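Local coordinates for protein glycoside hydrolase family 81 (Clostridium thermocellum, PDB 6FOP) that probably hydrolyses beta-1,3-glucans such as laminarin as a family 81 glycoside hydrolase of the cellulosome, at residues 313-318 with 649-654. Numbering follows the deposited sequence. Where two conformers were deposited one is given.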
ATOM      1  N   GLY A 313      10.179  30.580   8.012  1.00 16.85           N
ATOM      2  CA  GLY A 313       8.793  30.975   8.222  1.00 16.49           C
ATOM      3  C   GLY A 313       8.583  32.374   8.746  1.00 16.52           C
ATOM      4  O   GLY A 313       9.479  32.985   9.331  1.00 18.84           O
ATOM      5  N   THR A 314       7.349  32.848   8.578  1.00 16.23           N
ATOM      6  CA  THR A 314       6.904  34.144   9.073  1.00 16.46           C
ATOM      7  C   THR A 314       6.453  34.115  10.539  1.00 16.04           C
ATOM      8  O   THR A 314       5.794  35.060  11.003  1.00 17.50           O
ATOM      9  CB  THR A 314       5.745  34.660   8.215  1.00 17.10           C
ATOM     10  OG1 THR A 314       4.652  33.746   8.288  1.00 17.73           O
ATOM     11  CG2 THR A 314       6.148  34.846   6.756  1.00 19.46           C
ATOM     12  N   TYR A 315       6.826  33.079  11.276  1.00 16.68           N
ATOM     13  CA  TYR A 315       6.467  32.958  12.701  1.00 16.31           C
ATOM     14  C   TYR A 315       7.135  34.011  13.586  1.00 16.24           C
ATOM     15  O   TYR A 315       8.247  34.464  13.310  1.00 17.81           O
ATOM     16  CB  TYR A 315       6.788  31.550  13.265  1.00 17.35           C
ATOM     17  CG  TYR A 315       7.949  30.848  12.621  1.00 17.68           C
ATOM     18  CD1 TYR A 315       9.260  31.317  12.707  1.00 18.08           C
ATOM     19  CD2 TYR A 315       7.731  29.726  11.863  1.00 17.28           C
ATOM     20  CE1 TYR A 315      10.314  30.663  12.070  1.00 18.29           C
ATOM     21  CE2 TYR A 315       8.758  29.071  11.212  1.00 17.23           C
ATOM     22  CZ  TYR A 315      10.045  29.537  11.311  1.00 17.49           C
ATOM     23  OH  TYR A 315      11.047  28.892  10.625  1.00 18.13           O
ATOM     24  N   ASP A 316       6.433  34.372  14.658  1.00 15.75           N
ATOM     25  CA  ASP A 316       7.074  35.010  15.818  1.00 15.81           C
ATOM     26  C   ASP A 316       8.018  33.954  16.411  1.00 15.89           C
ATOM     27  O   ASP A 316       7.565  32.931  16.958  1.00 15.89           O
ATOM     28  CB  ASP A 316       5.958  35.476  16.788  1.00 16.23           C
ATOM     29  CG  ASP A 316       6.440  35.876  18.166  1.00 17.29           C
ATOM     30  OD1 ASP A 316       7.628  35.905  18.456  1.00 18.85           O
ATOM     31  OD2 ASP A 316       5.559  36.129  19.008  1.00 19.59           O
ATOM     32  N   ARG A 317       9.320  34.195  16.269  1.00 15.92           N
ATOM     33  CA  ARG A 317      10.326  33.213  16.702  1.00 15.88           C
ATOM     34  C   ARG A 317      10.263  32.947  18.206  1.00 14.69           C
ATOM     35  O   ARG A 317      10.515  31.837  18.627  1.00 15.93           O
ATOM     36  CB  ARG A 317      11.751  33.629  16.348  1.00 19.23           C
ATOM     37  CG  ARG A 317      12.002  33.831  14.892  1.00 23.24           C
ATOM     38  CD  ARG A 317      13.470  34.215  14.673  1.00 25.88           C
ATOM     39  NE  ARG A 317      14.402  33.103  14.889  1.00 26.04           N
ATOM     40  CZ  ARG A 317      14.541  32.058  14.068  1.00 25.44           C
ATOM     41  NH1 ARG A 317      13.829  31.992  12.950  1.00 25.48           N
ATOM     42  NH2 ARG A 317      15.419  31.098  14.354  1.00 24.25           N
ATOM     43  N   GLU A 318       9.971  33.986  19.005  1.00 15.43           N
ATOM     44  CA  GLU A 318       9.909  33.799  20.456  1.00 15.90           C
ATOM     45  C   GLU A 318       8.720  32.929  20.829  1.00 14.59           C
ATOM     46  O   GLU A 318       8.807  32.107  21.754  1.00 15.56           O
ATOM     47  CB  GLU A 318       9.874  35.161  21.184  1.00 17.36           C
ATOM     48  CG  GLU A 318      11.187  35.921  20.971  1.00 20.77           C
ATOM     49  CD  GLU A 318      11.416  37.066  21.936  1.00 23.62           C
ATOM     50  OE1 GLU A 318      11.202  36.859  23.139  1.00 26.18           O
ATOM     51  OE2 GLU A 318      11.864  38.136  21.473  1.00 25.98           O
ATOM     52  N   THR A 649       3.078  22.456  13.859  1.00 13.28           N
ATOM     53  CA  THR A 649       1.948  22.982  13.072  1.00 14.07           C
ATOM     54  C   THR A 649       2.215  24.402  12.624  1.00 13.77           C
ATOM     55  O   THR A 649       2.067  24.729  11.442  1.00 14.44           O
ATOM     56  CB  THR A 649       0.652  22.901  13.895  1.00 14.32           C
ATOM     57  OG1 THR A 649       0.322  21.516  14.111  1.00 14.17           O
ATOM     58  CG2 THR A 649      -0.494  23.624  13.231  1.00 14.55           C
ATOM     59  N   TYR A 650       2.647  25.241  13.570  1.00 13.92           N
ATOM     60  CA  TYR A 650       2.836  26.621  13.213  0.56 14.95           C
ATOM     61  C   TYR A 650       4.069  26.858  12.351  1.00 13.99           C
ATOM     62  O   TYR A 650       4.037  27.693  11.454  1.00 14.91           O
ATOM     63  CB  TYR A 650       2.846  27.465  14.454  0.56 14.42           C
ATOM     64  CG  TYR A 650       2.540  28.900  14.203  0.56 14.72           C
ATOM     65  CD1 TYR A 650       1.386  29.283  13.532  0.56 14.91           C
ATOM     66  CD2 TYR A 650       3.401  29.895  14.660  0.56 14.28           C
ATOM     67  CE1 TYR A 650       1.094  30.623  13.325  0.56 15.38           C
ATOM     68  CE2 TYR A 650       3.104  31.243  14.486  0.56 14.78           C
ATOM     69  CZ  TYR A 650       1.958  31.595  13.795  0.56 14.96           C
ATOM     70  OH  TYR A 650       1.625  32.904  13.582  0.56 16.05           O
ATOM     71  N   HIS A 651       5.113  26.048  12.556  1.00 13.91           N
ATOM     72  CA  HIS A 651       6.316  26.074  11.703  1.00 14.06           C
ATOM     73  C   HIS A 651       5.973  25.683  10.261  1.00 13.42           C
ATOM     74  O   HIS A 651       6.442  26.312   9.313  1.00 14.19           O
ATOM     75  CB  HIS A 651       7.337  25.146  12.326  1.00 15.04           C
ATOM     76  CG  HIS A 651       8.644  25.047  11.611  1.00 14.75           C
ATOM     77  ND1 HIS A 651       8.906  24.073  10.672  1.00 15.58           N
ATOM     78  CD2 HIS A 651       9.819  25.693  11.815  1.00 14.39           C
ATOM     79  CE1 HIS A 651      10.165  24.152  10.304  1.00 15.05           C
ATOM     80  NE2 HIS A 651      10.746  25.119  10.992  1.00 15.00           N
ATOM     81  N   TRP A 652       5.103  24.667  10.107  1.00 13.58           N
ATOM     82  CA  TRP A 652       4.675  24.221   8.786  1.00 14.19           C
ATOM     83  C   TRP A 652       3.929  25.344   8.068  1.00 12.88           C
ATOM     84  O   TRP A 652       4.272  25.749   6.928  1.00 14.00           O
ATOM     85  CB  TRP A 652       3.777  23.006   8.949  1.00 14.18           C
ATOM     86  CG  TRP A 652       3.096  22.537   7.703  1.00 14.28           C
ATOM     87  CD1 TRP A 652       1.877  22.925   7.230  1.00 13.99           C
ATOM     88  CD2 TRP A 652       3.555  21.517   6.812  1.00 14.57           C
ATOM     89  NE1 TRP A 652       1.564  22.249   6.088  1.00 15.77           N
ATOM     90  CE2 TRP A 652       2.574  21.375   5.805  1.00 14.98           C
ATOM     91  CE3 TRP A 652       4.714  20.737   6.743  1.00 15.67           C
ATOM     92  CZ2 TRP A 652       2.705  20.462   4.766  1.00 17.12           C
ATOM     93  CZ3 TRP A 652       4.836  19.827   5.718  1.00 17.45           C
ATOM     94  CH2 TRP A 652       3.852  19.716   4.729  1.00 16.98           C
ATOM     95  N   ILE A 653       2.904  25.865   8.731  1.00 13.37           N
ATOM     96  CA  ILE A 653       2.052  26.860   8.096  1.00 14.23           C
ATOM     97  C   ILE A 653       2.849  28.119   7.727  1.00 14.34           C
ATOM     98  O   ILE A 653       2.733  28.641   6.609  1.00 14.42           O
ATOM     99  CB  ILE A 653       0.877  27.225   9.020  1.00 14.65           C
ATOM    100  CG1 ILE A 653      -0.085  26.042   9.170  1.00 14.99           C
ATOM    101  CG2 ILE A 653       0.129  28.429   8.476  1.00 15.65           C
ATOM    102  CD1 ILE A 653      -1.111  26.213  10.268  1.00 15.26           C
ATOM    103  N   CYS A 654       3.676  28.588   8.667  1.00 13.99           N
ATOM    104  CA  CYS A 654       4.413  29.848   8.451  1.00 15.59           C
ATOM    105  C   CYS A 654       5.543  29.683   7.433  1.00 14.33           C
ATOM    106  O   CYS A 654       5.886  30.631   6.725  1.00 15.54           O
ATOM    107  CB  CYS A 654       4.967  30.383   9.753  1.00 16.47           C
ATOM    108  SG  CYS A 654       3.688  30.974  10.888  1.00 18.36           S
TER
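Y315 sets the CD2-CE2 side of its ring beside C654 and H651, about one turn apart on helix 646-659; C654 points toward it, while H651 reaches it with its ring. Its CD2 packs on C654 CB at 3.5 Å, and CE2 meets H651 CD2 at 3.6 Å. The tyrosine and imidazole planes are only 9° apart but slid until they barely overlap. Cysteine's short side chain lets the tyrosine approach CB, while SG, anti to the carbonyl carbon (chi1 -69°), lies over the centre of the Y650 ring in the conformer described here, 3.4 Å above its plane. That ring touches Y315 CB through CE2, at 3.9 Å.

T314 N bonds C654 O (3.2 Å), well above the carbonyl plane. G313 CA covers one face of the Y315 ring near its rim, and G313 N bonds Y315 OH weakly.

Tyrosine suits this place, pairing an apolar ring with a polar end: D311 accepts from its OH. Q358 pairs with H651 NE2, and T314 OG1 bonds D657 and K631. Y650 stacks on W634, which with K631 belongs to a magnesium site. D316, a short carboxylate, N-caps helix 317-329 through a weak bond from E318 N. A loop leading into one helix thus packs on another in the helical C-terminal domain, consistent with the (alpha/alpha)6 fold of the six-hairpin glycosidase clan.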